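PDB 2E3V: neural cell adhesion molecule 1, 140 kDa isoform from Homo sapiens, which probably mediates adhesion between neural or muscle cells at the membrane, the fragment here being its first fibronectin type III domain. Local coordinates for residues S10-Q15 with Q26-E31; S20-V25 with T70-K75; L39-E44 with Y58-A63; T78-R83 with S99-Q104. All coordinates share one frame; numbering follows the deposited sequence.

Overall arrangement
From the N terminus, interaction 1 closes the first hairpin, pairing strand 12-18 with strand 23-28. Interaction 2 opens within that hairpin, at residues 20-25, and closes only at 70-75, so the two cross along the chain; together they bind the three-stranded sheet 12-18, 23-28, 68-71. The long loop that interaction 2 closes contains interaction 3 entirely, the pairing of strand 38-47 with the end of strand 54-59 and helix 60-64. Interaction 4 follows in series and joins strands 79-88 and 91-102. Interactions 3 and 4 share the four-stranded sheet, and Ile13, Ile71 and Val82 pack between the two sheets of the sandwich.

Interaction 1 of 4, residues S10-Q15 with Q26-E31; sequences SPSIDQ and QFDEPE
Ser12 and Asp28 hold each other by two backbone bonds, Ser12 N to Asp28 O at 2.9 Å and Asp28 N to Ser12 O at 2.8 Å, forming an antiparallel hydrogen-bonded pair. At the next pair, Ile13 and Phe27, no such bonds form and the two side chains leave on the buried face of the sheet. Then the register slips: Asp14 N (2.7 Å) and Gln15 N (3.3 Å) both donate to Gln26 O, the first bond being the straighter, while Gln26 N returns a bond to Gln15 O. This is a classic beta bulge, set in the first hairpin of a fibronectin type III sandwich.

On the outer face the carboxylates of Asp14 and Asp28 lie nearly coplanar, with Asp14 OD2 2.5 Å from Asp28 OD1, so close that one of the two acids probably holds a proton. Ser12 OG gives a hydrogen bond to Asp14 OD1, turned that way because OG stands opposite the backbone N (chi1 166°). Alongside, the amide arms of Gln15 and Gln26 run the same way, the former's NE2 bound to Glu17; long polar chains suit this solvent-facing side.

Inward, the compact ring of Pro11 places CB 3.8 Å from Phe27 CD1, and the aliphatic bulk of Ile13 and the phenyl of Phe27 reach Leu84 of the opposing sheet. The Phe27 ring meets that of Tyr41 at a steep tilt.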
loop_
_atom_site.group_PDB
_atom_site.type_symbol
_atom_site.label_atom_id
_atom_site.label_comp_id
_atom_site.label_asym_id
_atom_site.label_seq_id
_atom_site.Cartn_x
_atom_site.Cartn_y
_atom_site.Cartn_z
ATOM N N SER A 10 -9.614 0.860 8.679
ATOM C CA SER A 10 -8.371 1.081 7.959
ATOM C C SER A 10 -7.429 -0.104 8.134
ATOM O O SER A 10 -7.346 -0.683 9.224
ATOM C CB SER A 10 -7.696 2.379 8.406
ATOM O OG SER A 10 -7.371 2.334 9.774
ATOM N N PRO A 11 -6.761 -0.509 7.042
ATOM C CA PRO A 11 -5.736 -1.535 7.145
ATOM C C PRO A 11 -4.606 -1.076 8.064
ATOM O O PRO A 11 -4.464 0.125 8.345
ATOM C CB PRO A 11 -5.214 -1.646 5.709
ATOM C CG PRO A 11 -6.326 -1.158 4.853
ATOM C CD PRO A 11 -6.971 -0.072 5.649
ATOM N N SER A 12 -3.819 -2.032 8.526
ATOM C CA SER A 12 -2.641 -1.739 9.313
ATOM C C SER A 12 -1.458 -2.262 8.523
ATOM O O SER A 12 -1.375 -3.464 8.269
ATOM C CB SER A 12 -2.728 -2.432 10.680
ATOM O OG SER A 12 -1.473 -2.421 11.344
ATOM N N ILE A 13 -0.556 -1.366 8.123
ATOM C CA ILE A 13 0.648 -1.774 7.388
ATOM C C ILE A 13 1.609 -2.396 8.398
ATOM O O ILE A 13 1.926 -1.782 9.420
ATOM C CB ILE A 13 1.295 -0.602 6.612
ATOM C CG1 ILE A 13 0.315 -0.095 5.546
ATOM C CG2 ILE A 13 2.630 -1.045 5.964
ATOM C CD1 ILE A 13 0.712 1.221 4.882
ATOM N N ASP A 14 2.043 -3.625 8.116
ATOM C CA ASP A 14 2.838 -4.396 9.072
ATOM C C ASP A 14 4.258 -4.692 8.646
ATOM O O ASP A 14 5.124 -4.976 9.480
ATOM C CB ASP A 14 2.114 -5.708 9.360
ATOM C CG ASP A 14 0.779 -5.480 10.020
ATOM O OD1 ASP A 14 0.696 -4.574 10.878
ATOM O OD2 ASP A 14 -0.185 -6.182 9.667
ATOM N N GLN A 15 4.477 -4.668 7.341
ATOM C CA GLN A 15 5.782 -4.950 6.785
ATOM C C GLN A 15 5.852 -4.429 5.359
ATOM O O GLN A 15 4.941 -4.660 4.555
ATOM C CB GLN A 15 6.052 -6.454 6.802
ATOM C CG GLN A 15 7.413 -6.842 6.246
ATOM C CD GLN A 15 7.667 -8.327 6.283
ATOM O OE1 GLN A 15 6.804 -9.122 6.677
ATOM N NE2 GLN A 15 8.868 -8.721 5.873
ATOM N N GLN A 26 2.751 -5.094 2.972
ATOM C CA GLN A 26 1.881 -6.043 3.651
ATOM C C GLN A 26 1.140 -5.401 4.793
ATOM O O GLN A 26 1.708 -4.646 5.587
ATOM C CB GLN A 26 2.631 -7.272 4.141
ATOM C CG GLN A 26 2.764 -8.349 3.074
ATOM C CD GLN A 26 3.426 -9.594 3.609
ATOM O OE1 GLN A 26 2.865 -10.697 3.533
ATOM N NE2 GLN A 26 4.604 -9.427 4.200
ATOM N N PHE A 27 -0.134 -5.752 4.887
ATOM C CA PHE A 27 -1.018 -5.152 5.854
ATOM C C PHE A 27 -1.968 -6.200 6.398
ATOM O O PHE A 27 -2.097 -7.307 5.851
ATOM C CB PHE A 27 -1.838 -4.047 5.164
ATOM C CG PHE A 27 -2.706 -4.561 4.037
ATOM C CD1 PHE A 27 -4.004 -5.004 4.283
ATOM C CD2 PHE A 27 -2.214 -4.621 2.738
ATOM C CE1 PHE A 27 -4.794 -5.495 3.237
ATOM C CE2 PHE A 27 -3.000 -5.112 1.692
ATOM C CZ PHE A 27 -4.288 -5.545 1.945
ATOM N N ASP A 28 -2.628 -5.851 7.490
ATOM C CA ASP A 28 -3.682 -6.687 7.999
ATOM C C ASP A 28 -4.954 -5.874 7.921
ATOM O O ASP A 28 -4.929 -4.643 7.985
ATOM C CB ASP A 28 -3.394 -7.187 9.425
ATOM C CG ASP A 28 -3.398 -6.081 10.466
ATOM O OD1 ASP A 28 -2.302 -5.614 10.825
ATOM O OD2 ASP A 28 -4.487 -5.693 10.943
ATOM N N GLU A 29 -6.063 -6.585 7.785
ATOM C CA GLU A 29 -7.382 -5.988 7.711
ATOM C C GLU A 29 -8.349 -7.005 8.311
ATOM O O GLU A 29 -8.215 -8.197 8.032
ATOM C CB GLU A 29 -7.716 -5.717 6.243
ATOM C CG GLU A 29 -9.106 -5.175 5.966
ATOM C CD GLU A 29 -9.302 -3.747 6.422
ATOM O OE1 GLU A 29 -8.308 -3.089 6.781
ATOM O OE2 GLU A 29 -10.460 -3.279 6.427
ATOM N N PRO A 30 -9.319 -6.556 9.138
ATOM C CA PRO A 30 -10.247 -7.530 9.728
ATOM C C PRO A 30 -10.985 -8.383 8.693
ATOM O O PRO A 30 -11.255 -7.922 7.573
ATOM C CB PRO A 30 -11.231 -6.647 10.497
ATOM C CG PRO A 30 -10.431 -5.441 10.843
ATOM C CD PRO A 30 -9.621 -5.191 9.603
ATOM N N GLU A 31 -11.275 -9.628 9.067
ATOM C CA GLU A 31 -11.993 -10.556 8.191
ATOM C C GLU A 31 -13.419 -10.058 7.971
ATOM O O GLU A 31 -14.065 -9.575 8.908
ATOM C CB GLU A 31 -12.005 -11.983 8.769
ATOM C CG GLU A 31 -10.614 -12.608 9.026
ATOM C CD GLU A 31 -9.759 -12.782 7.766
ATOM O OE1 GLU A 31 -10.320 -12.776 6.647
ATOM O OE2 GLU A 31 -8.520 -12.929 7.894
#

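Interaction 2 of 4, residues S20-V25 with T70-K75; sequences SSTAQV and TIVGLK
Ser21 meets Leu74 just outside the paired strands, where 20-25 enters the sheet and 70-75 leaves it: Ser21 O accepts from Leu74 N at 2.8 Å, the donor lying well out of the carbonyl plane. The serine hydroxyl is bonded to a water that also accepts from Gly73 N (2.9 Å), so a small polar side chain suits this rim. Gly73 has a positive phi of 74°, a backbone shape that glycine adopts readily, and the chain turns there between Val72 and Leu74.

Thr22 comes next, its methyl CG2 3.8 Å from Val72 CG1. CG2 stands opposite the carbonyl carbon, with OG1 in the position between the backbone N and that carbon (chi1 65°), and this turns the apolar branch to the valine. Beta-branched residues sit comfortably in such extended chain.

At Ala23 the strands pair properly. Its N donates to Ile71 O (2.9 Å) and its O accepts from Ile71 N (2.8 Å). The short methyl CB touches Leu74 CD1 at 3.9 Å, and both residues also pack on Phe101; a small methyl suits a place shared with the leucine and that ring.

Gln24 turns to the other face, where its CG runs beside Thr70 OG1. Val25 returns to the interior and crosses Ile71, CG2 to CD1 at 3.8 Å, both branched chains reaching Val82 of the facing sheet. Backbone bonds thus fix the strand spacing, while the alternation of apolar and polar side chains is consistent with an apolar inner face and a more polar outer one.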
loop_
_atom_site.group_PDB
_atom_site.type_symbol
_atom_site.label_atom_id
_atom_site.label_comp_id
_atom_site.label_asym_id
_atom_site.label_seq_id
_atom_site.Cartn_x
_atom_site.Cartn_y
_atom_site.Cartn_z
ATOM N N SER A 20 14.307 -1.697 -5.622
ATOM C CA SER A 20 14.823 -0.437 -6.160
ATOM C C SER A 20 13.746 0.481 -6.766
ATOM O O SER A 20 13.801 1.695 -6.583
ATOM C CB SER A 20 16.005 -0.662 -7.113
ATOM O OG SER A 20 15.665 -1.502 -8.200
ATOM N N SER A 21 12.773 -0.087 -7.470
ATOM C CA SER A 21 11.718 0.721 -8.089
ATOM C C SER A 21 10.323 0.256 -7.676
ATOM O O SER A 21 9.305 0.760 -8.172
ATOM C CB SER A 21 11.859 0.724 -9.621
ATOM O OG SER A 21 11.507 -0.533 -10.177
ATOM N N THR A 22 10.285 -0.710 -6.765
ATOM C CA THR A 22 9.032 -1.285 -6.310
ATOM C C THR A 22 9.084 -1.523 -4.809
ATOM O O THR A 22 10.167 -1.548 -4.209
ATOM C CB THR A 22 8.710 -2.641 -7.001
ATOM O OG1 THR A 22 9.682 -3.620 -6.620
ATOM C CG2 THR A 22 8.660 -2.526 -8.525
ATOM N N ALA A 23 7.905 -1.677 -4.210
ATOM C CA ALA A 23 7.787 -1.994 -2.797
ATOM C C ALA A 23 6.575 -2.882 -2.564
ATOM O O ALA A 23 5.479 -2.614 -3.067
ATOM C CB ALA A 23 7.677 -0.735 -1.967
ATOM N N GLN A 24 6.786 -3.945 -1.808
ATOM C CA GLN A 24 5.696 -4.837 -1.454
ATOM C C GLN A 24 5.226 -4.415 -0.084
ATOM O O GLN A 24 6.010 -4.402 0.869
ATOM C CB GLN A 24 6.158 -6.287 -1.465
ATOM C CG GLN A 24 6.429 -6.829 -2.870
ATOM C CD GLN A 24 6.768 -8.296 -2.832
ATOM O OE1 GLN A 24 7.616 -8.729 -2.046
ATOM N NE2 GLN A 24 6.092 -9.082 -3.664
ATOM N N VAL A 25 3.956 -4.036 0.006
ATOM C CA VAL A 25 3.396 -3.522 1.249
ATOM C C VAL A 25 2.412 -4.532 1.813
ATOM O O VAL A 25 1.376 -4.801 1.192
ATOM C CB VAL A 25 2.666 -2.173 1.034
ATOM C CG1 VAL A 25 2.044 -1.688 2.345
ATOM C CG2 VAL A 25 3.634 -1.118 0.463
ATOM N N THR A 70 1.549 -4.215 -4.225
ATOM C CA THR A 70 2.864 -3.847 -4.695
ATOM C C THR A 70 2.772 -2.493 -5.368
ATOM O O THR A 70 1.944 -2.279 -6.251
ATOM C CB THR A 70 3.436 -4.879 -5.674
ATOM O OG1 THR A 70 3.518 -6.143 -5.014
ATOM C CG2 THR A 70 4.841 -4.466 -6.160
ATOM N N ILE A 71 3.616 -1.584 -4.913
ATOM C CA ILE A 71 3.716 -0.259 -5.497
ATOM C C ILE A 71 4.885 -0.303 -6.458
ATOM O O ILE A 71 5.944 -0.840 -6.131
ATOM C CB ILE A 71 3.953 0.809 -4.428
ATOM C CG1 ILE A 71 2.791 0.819 -3.429
ATOM C CG2 ILE A 71 4.153 2.180 -5.096
ATOM C CD1 ILE A 71 3.090 1.569 -2.168
ATOM N N VAL A 72 4.684 0.246 -7.652
ATOM C CA VAL A 72 5.709 0.222 -8.690
ATOM C C VAL A 72 6.007 1.634 -9.193
ATOM O O VAL A 72 5.315 2.582 -8.830
ATOM C CB VAL A 72 5.313 -0.711 -9.876
ATOM C CG1 VAL A 72 4.938 -2.113 -9.359
ATOM C CG2 VAL A 72 4.170 -0.108 -10.698
ATOM N N GLY A 73 7.055 1.763 -9.997
ATOM C CA GLY A 73 7.421 3.046 -10.604
ATOM C C GLY A 73 8.051 4.003 -9.622
ATOM O O GLY A 73 7.954 5.225 -9.782
ATOM N N LEU A 74 8.702 3.442 -8.605
ATOM C CA LEU A 74 9.380 4.235 -7.587
ATOM C C LEU A 74 10.813 4.570 -7.984
ATOM O O LEU A 74 11.379 3.949 -8.884
ATOM C CB LEU A 74 9.380 3.486 -6.260
ATOM C CG LEU A 74 8.005 3.067 -5.741
ATOM C CD1 LEU A 74 8.163 2.263 -4.464
ATOM C CD2 LEU A 74 7.115 4.289 -5.528
ATOM N N LYS A 75 11.386 5.561 -7.306
ATOM C CA LYS A 75 12.763 5.980 -7.538
ATOM C C LYS A 75 13.667 5.244 -6.548
ATOM O O LYS A 75 13.301 5.090 -5.377
ATOM C CB LYS A 75 12.902 7.494 -7.354
ATOM C CG LYS A 75 12.118 8.333 -8.364
ATOM C CD LYS A 75 12.306 9.821 -8.112
ATOM C CE LYS A 75 11.555 10.664 -9.149
ATOM N NZ LYS A 75 11.695 12.122 -8.894
HETATM O O HOH W 1 8.728 -0.232 -11.277
#

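Interaction 3 of 4, residues L39-E44 with Y58-A63; sequences LKYKAE and YDAKEA
Tyr41 and Tyr58 exchange two backbone hydrogen bonds, Tyr41 N to Tyr58 O and Tyr58 N to Tyr41 O, each 2.8 Å long. The ladder continues past the end of the strand, where Ala60 N donates to Leu39 O from above the carbonyl plane (3.0 Å).

The charged link is Lys40 to Asp59: NZ reaches OD1 at 2.9 Å on its anti lone pair. The lysine is bent at its second torsion (chi2 -71°), which swings an otherwise extended chain over to the aspartate. The same carboxylate caps the helix, OD2 accepting from Glu62 N at 3.2 Å, as a short acidic N-cap residue can. A water donates to both Leu39 O and Asp59 OD1 and accepts from Lys61 N, filling in the polar network at this helix start.

Apolar contacts lie beneath. The Tyr41 ring passes close to the first turn of the helix, CE2 3.8 Å from Ala60 CB and CD2 3.9 Å from Ala63 CB; alanines let the helix come this near the ring. Ala43 CB likewise meets Tyr58 CE2 at 3.6 Å.

Strand 38-47 is hydrogen-bonded on its other flank to strand 79-88, with Leu39 and Lys40 both facing Leu87 in a classic beta bulge. Tyr58 spans to the three-stranded sheet, its hydroxyl bonded to Thr70 O, and helix 60-64 leads the chain across towards strand 68-71.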
loop_
_atom_site.group_PDB
_atom_site.type_symbol
_atom_site.label_atom_id
_atom_site.label_comp_id
_atom_site.label_asym_id
_atom_site.label_seq_id
_atom_site.Cartn_x
_atom_site.Cartn_y
_atom_site.Cartn_z
ATOM N N LEU A 39 -13.991 -5.070 -1.189
ATOM C CA LEU A 39 -13.959 -5.205 -2.642
ATOM C C LEU A 39 -12.605 -4.843 -3.232
ATOM O O LEU A 39 -12.084 -5.559 -4.082
ATOM C CB LEU A 39 -15.065 -4.359 -3.286
ATOM C CG LEU A 39 -16.498 -4.668 -2.824
ATOM C CD1 LEU A 39 -17.466 -3.739 -3.537
ATOM C CD2 LEU A 39 -16.878 -6.123 -3.065
ATOM N N LYS A 40 -12.038 -3.736 -2.763
ATOM C CA LYS A 40 -10.780 -3.232 -3.278
ATOM C C LYS A 40 -9.969 -2.566 -2.176
ATOM O O LYS A 40 -10.487 -2.291 -1.095
ATOM C CB LYS A 40 -11.046 -2.171 -4.356
ATOM C CG LYS A 40 -11.987 -2.581 -5.490
ATOM C CD LYS A 40 -11.356 -3.602 -6.413
ATOM C CE LYS A 40 -12.347 -4.034 -7.484
ATOM N NZ LYS A 40 -11.717 -4.983 -8.440
ATOM N N TYR A 41 -8.700 -2.298 -2.478
ATOM C CA TYR A 41 -7.841 -1.490 -1.616
ATOM C C TYR A 41 -7.291 -0.362 -2.460
ATOM O O TYR A 41 -7.096 -0.518 -3.667
ATOM C CB TYR A 41 -6.667 -2.292 -1.041
ATOM C CG TYR A 41 -7.095 -3.367 -0.085
ATOM C CD1 TYR A 41 -7.327 -3.072 1.259
ATOM C CD2 TYR A 41 -7.271 -4.674 -0.519
ATOM C CE1 TYR A 41 -7.732 -4.060 2.146
ATOM C CE2 TYR A 41 -7.677 -5.668 0.358
ATOM C CZ TYR A 41 -7.903 -5.349 1.686
ATOM O OH TYR A 41 -8.299 -6.320 2.558
ATOM N N LYS A 42 -7.066 0.776 -1.820
ATOM C CA LYS A 42 -6.439 1.908 -2.474
ATOM C C LYS A 42 -5.202 2.259 -1.668
ATOM O O LYS A 42 -5.283 2.519 -0.459
ATOM C CB LYS A 42 -7.391 3.098 -2.567
ATOM C CG LYS A 42 -6.817 4.267 -3.390
ATOM C CD LYS A 42 -7.812 5.396 -3.530
ATOM C CE LYS A 42 -7.276 6.456 -4.470
ATOM N NZ LYS A 42 -8.211 7.614 -4.683
ATOM N N ALA A 43 -4.057 2.207 -2.334
ATOM C CA ALA A 43 -2.792 2.590 -1.738
ATOM C C ALA A 43 -2.435 3.999 -2.183
ATOM O O ALA A 43 -2.744 4.405 -3.310
ATOM C CB ALA A 43 -1.705 1.634 -2.156
ATOM N N GLU A 44 -1.800 4.749 -1.290
ATOM C CA GLU A 44 -1.279 6.075 -1.619
ATOM C C GLU A 44 0.150 6.140 -1.114
ATOM O O GLU A 44 0.458 5.597 -0.061
ATOM C CB GLU A 44 -2.117 7.181 -0.975
ATOM C CG GLU A 44 -3.532 7.284 -1.532
ATOM C CD GLU A 44 -4.355 8.374 -0.865
ATOM O OE1 GLU A 44 -5.029 9.134 -1.585
ATOM O OE2 GLU A 44 -4.332 8.477 0.379
ATOM N N TYR A 58 -6.286 -1.740 -6.077
ATOM C CA TYR A 58 -5.935 -3.147 -6.049
ATOM C C TYR A 58 -7.165 -3.966 -5.725
ATOM O O TYR A 58 -7.948 -3.595 -4.854
ATOM C CB TYR A 58 -4.890 -3.411 -4.949
ATOM C CG TYR A 58 -3.605 -2.650 -5.145
ATOM C CD1 TYR A 58 -2.546 -3.215 -5.865
ATOM C CD2 TYR A 58 -3.456 -1.357 -4.643
ATOM C CE1 TYR A 58 -1.372 -2.515 -6.058
ATOM C CE2 TYR A 58 -2.290 -0.641 -4.846
ATOM C CZ TYR A 58 -1.248 -1.227 -5.550
ATOM O OH TYR A 58 -0.078 -0.529 -5.739
ATOM N N ASP A 59 -7.323 -5.079 -6.431
ATOM C CA ASP A 59 -8.422 -5.973 -6.187
ATOM C C ASP A 59 -8.220 -6.640 -4.829
ATOM O O ASP A 59 -7.108 -7.078 -4.514
ATOM C CB ASP A 59 -8.507 -7.036 -7.271
ATOM C CG ASP A 59 -9.675 -7.959 -7.060
ATOM O OD1 ASP A 59 -10.832 -7.481 -7.147
ATOM O OD2 ASP A 59 -9.431 -9.155 -6.795
ATOM N N ALA A 60 -9.281 -6.699 -4.026
ATOM C CA ALA A 60 -9.174 -7.283 -2.680
ATOM C C ALA A 60 -8.901 -8.781 -2.716
ATOM O O ALA A 60 -8.100 -9.280 -1.934
ATOM C CB ALA A 60 -10.416 -6.995 -1.839
ATOM N N LYS A 61 -9.562 -9.498 -3.618
ATOM C CA LYS A 61 -9.391 -10.953 -3.683
ATOM C C LYS A 61 -7.916 -11.279 -3.929
ATOM O O LYS A 61 -7.320 -12.089 -3.226
ATOM C CB LYS A 61 -10.275 -11.563 -4.779
ATOM C CG LYS A 61 -10.474 -13.053 -4.649
ATOM C CD LYS A 61 -11.113 -13.639 -5.896
ATOM C CE LYS A 61 -11.863 -14.922 -5.571
ATOM N NZ LYS A 61 -11.071 -15.867 -4.733
ATOM N N GLU A 62 -7.319 -10.610 -4.908
ATOM C CA GLU A 62 -5.908 -10.812 -5.210
ATOM C C GLU A 62 -4.986 -10.411 -4.060
ATOM O O GLU A 62 -4.003 -11.101 -3.775
ATOM C CB GLU A 62 -5.524 -10.058 -6.478
ATOM C CG GLU A 62 -4.022 -9.963 -6.677
ATOM C CD GLU A 62 -3.632 -9.871 -8.124
ATOM O OE1 GLU A 62 -4.234 -10.591 -8.948
ATOM O OE2 GLU A 62 -2.702 -9.108 -8.424
ATOM N N ALA A 63 -5.291 -9.292 -3.411
ATOM C CA ALA A 63 -4.481 -8.816 -2.299
ATOM C C ALA A 63 -4.621 -9.705 -1.067
ATOM O O ALA A 63 -3.724 -9.735 -0.238
ATOM C CB ALA A 63 -4.863 -7.386 -1.928
HETATM O O HOH W 2 -12.066 -8.476 -5.106
#

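Interaction 4 of 4, residues T78-R83 with S99-Q104; sequences TTYAVR and SEFKTQ
Strands 79-83 and 99-102 run antiparallel with their directions 148° apart, and Tyr80 with Phe101 and Val82 with Ser99 are the hydrogen-bonded pairs. Tyr80 N to Phe101 O (2.9 Å) is nearly straight, and Phe101 N to Tyr80 O closes the ring; Val82 and Ser99 also bond in both directions, Val82 N from above the plane of the Ser99 carbonyl. Beyond the strand ends the pattern is kept half by backbone, Thr103 N to Thr78 O, and half by a side chain, Thr103 OG1 accepting from Thr78 N at 2.9 Å.

On the inner face Tyr80 and Phe101 carry the packing. Their rings are nearly parallel, with planes at 21°, but slid so far apart that they barely overlap; the closer touch is a CH-pi contact in which Tyr80 CB stands over one face of the Phe101 ring, 3.9 Å from its centroid. Phe101 CG lies between its own backbone N and carbonyl carbon (chi1 60°), directing the ring across the partner strand. Val82 then meets its edge, CG1 3.7 Å from CE2, a branched aliphatic group fitting beside the flat phenyl.

Tyr80 is the tyrosine of a tyrosine corner, a motif familiar in Greek-key sandwiches such as fibronectin type III domains: its hydroxyl is bonded to Lys75 N, five residues earlier. Thr103 OG1 also lies very close to Lys75 O, probably as a hydrogen bond, though the separation is suspiciously short; the Thr103 methyl CG2 lies 3.9 Å from Tyr80 CE2.

The outer face bears Thr79, Ala81, Glu100 and Lys102. Here the methylenes of Lys102 run past Thr79, CG 3.6 Å from OG1, the chain extended so that its charged end leads off the sheet.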
loop_
_atom_site.group_PDB
_atom_site.type_symbol
_atom_site.label_atom_id
_atom_site.label_comp_id
_atom_site.label_asym_id
_atom_site.label_seq_id
_atom_site.Cartn_x
_atom_site.Cartn_y
_atom_site.Cartn_z
ATOM N N THR A 78 15.180 6.243 -2.377
ATOM C CA THR A 78 14.213 7.295 -2.061
ATOM C C THR A 78 13.296 6.872 -0.921
ATOM O O THR A 78 12.830 5.723 -0.875
ATOM C CB THR A 78 13.377 7.671 -3.314
ATOM O OG1 THR A 78 14.255 8.123 -4.354
ATOM C CG2 THR A 78 12.349 8.770 -3.009
ATOM N N THR A 79 13.048 7.795 0.005
ATOM C CA THR A 79 12.138 7.524 1.115
ATOM C C THR A 79 10.712 7.927 0.751
ATOM O O THR A 79 10.483 9.018 0.233
ATOM C CB THR A 79 12.611 8.193 2.422
ATOM O OG1 THR A 79 13.907 7.687 2.762
ATOM C CG2 THR A 79 11.651 7.895 3.574
ATOM N N TYR A 80 9.775 7.011 0.997
ATOM C CA TYR A 80 8.355 7.204 0.727
ATOM C C TYR A 80 7.498 6.976 1.961
ATOM O O TYR A 80 7.805 6.122 2.789
ATOM C CB TYR A 80 7.862 6.208 -0.328
ATOM C CG TYR A 80 8.423 6.428 -1.701
ATOM C CD1 TYR A 80 7.750 7.223 -2.625
ATOM C CD2 TYR A 80 9.635 5.852 -2.077
ATOM C CE1 TYR A 80 8.275 7.443 -3.891
ATOM C CE2 TYR A 80 10.163 6.057 -3.341
ATOM C CZ TYR A 80 9.476 6.853 -4.244
ATOM O OH TYR A 80 10.001 7.071 -5.492
ATOM N N ALA A 81 6.425 7.750 2.067
ATOM C CA ALA A 81 5.372 7.472 3.018
ATOM C C ALA A 81 4.399 6.618 2.240
ATOM O O ALA A 81 4.273 6.771 1.024
ATOM C CB ALA A 81 4.687 8.765 3.457
ATOM N N VAL A 82 3.725 5.700 2.919
ATOM C CA VAL A 82 2.727 4.882 2.255
ATOM C C VAL A 82 1.554 4.661 3.201
ATOM O O VAL A 82 1.734 4.527 4.421
ATOM C CB VAL A 82 3.310 3.534 1.721
ATOM C CG1 VAL A 82 3.921 2.695 2.844
ATOM C CG2 VAL A 82 2.246 2.734 0.957
ATOM N N ARG A 83 0.355 4.666 2.636
ATOM C CA ARG A 83 -0.853 4.409 3.410
ATOM C C ARG A 83 -1.860 3.675 2.539
ATOM O O ARG A 83 -1.736 3.658 1.300
ATOM C CB ARG A 83 -1.444 5.711 3.953
ATOM C CG ARG A 83 -1.732 6.750 2.889
ATOM C CD ARG A 83 -2.059 8.086 3.526
ATOM N NE ARG A 83 -2.544 9.052 2.548
ATOM C CZ ARG A 83 -2.791 10.332 2.813
ATOM N NH1 ARG A 83 -2.605 10.811 4.037
ATOM N NH2 ARG A 83 -3.233 11.136 1.849
ATOM N N SER A 99 2.922 4.505 6.872
ATOM C CA SER A 99 4.151 3.800 7.157
ATOM C C SER A 99 5.156 4.404 6.203
ATOM O O SER A 99 4.818 5.309 5.437
ATOM C CB SER A 99 3.990 2.303 6.939
ATOM O OG SER A 99 3.123 1.785 7.928
ATOM N N GLU A 100 6.393 3.949 6.262
ATOM C CA GLU A 100 7.408 4.485 5.369
ATOM C C GLU A 100 8.411 3.404 5.015
ATOM O O GLU A 100 8.523 2.392 5.716
ATOM C CB GLU A 100 8.118 5.676 6.006
ATOM C CG GLU A 100 8.984 5.326 7.200
ATOM C CD GLU A 100 9.738 6.522 7.723
ATOM O OE1 GLU A 100 9.097 7.417 8.321
ATOM O OE2 GLU A 100 10.976 6.559 7.550
ATOM N N PHE A 101 9.144 3.635 3.934
ATOM C CA PHE A 101 10.168 2.699 3.497
ATOM C C PHE A 101 11.135 3.472 2.630
ATOM O O PHE A 101 10.805 4.549 2.132
ATOM C CB PHE A 101 9.552 1.532 2.707
ATOM C CG PHE A 101 8.802 1.956 1.470
ATOM C CD1 PHE A 101 9.462 2.100 0.252
ATOM C CD2 PHE A 101 7.430 2.205 1.521
ATOM C CE1 PHE A 101 8.778 2.503 -0.889
ATOM C CE2 PHE A 101 6.732 2.608 0.381
ATOM C CZ PHE A 101 7.404 2.751 -0.829
ATOM N N LYS A 102 12.336 2.933 2.461
ATOM C CA LYS A 102 13.292 3.551 1.567
ATOM C C LYS A 102 13.647 2.507 0.520
ATOM O O LYS A 102 14.043 1.393 0.852
ATOM C CB LYS A 102 14.529 4.048 2.315
ATOM C CG LYS A 102 15.552 4.739 1.413
ATOM C CD LYS A 102 16.697 5.351 2.206
ATOM C CE LYS A 102 17.705 5.992 1.266
ATOM N NZ LYS A 102 18.717 6.807 1.993
ATOM N N THR A 103 13.483 2.873 -0.746
ATOM C CA THR A 103 13.821 1.969 -1.830
ATOM C C THR A 103 15.334 1.759 -1.867
ATOM O O THR A 103 16.110 2.652 -1.509
ATOM C CB THR A 103 13.351 2.520 -3.184
ATOM O OG1 THR A 103 13.799 3.870 -3.311
ATOM C CG2 THR A 103 11.815 2.476 -3.291
ATOM N N GLN A 104 15.738 0.568 -2.292
ATOM C CA GLN A 104 17.145 0.202 -2.383
ATOM C C GLN A 104 17.803 0.861 -3.600
ATOM O O GLN A 104 17.108 1.368 -4.488
ATOM C CB GLN A 104 17.261 -1.318 -2.503
ATOM C CG GLN A 104 16.660 -2.103 -1.337
ATOM C CD GLN A 104 16.622 -3.606 -1.585
ATOM O OE1 GLN A 104 17.005 -4.087 -2.651
ATOM N NE2 GLN A 104 16.154 -4.354 -0.592
#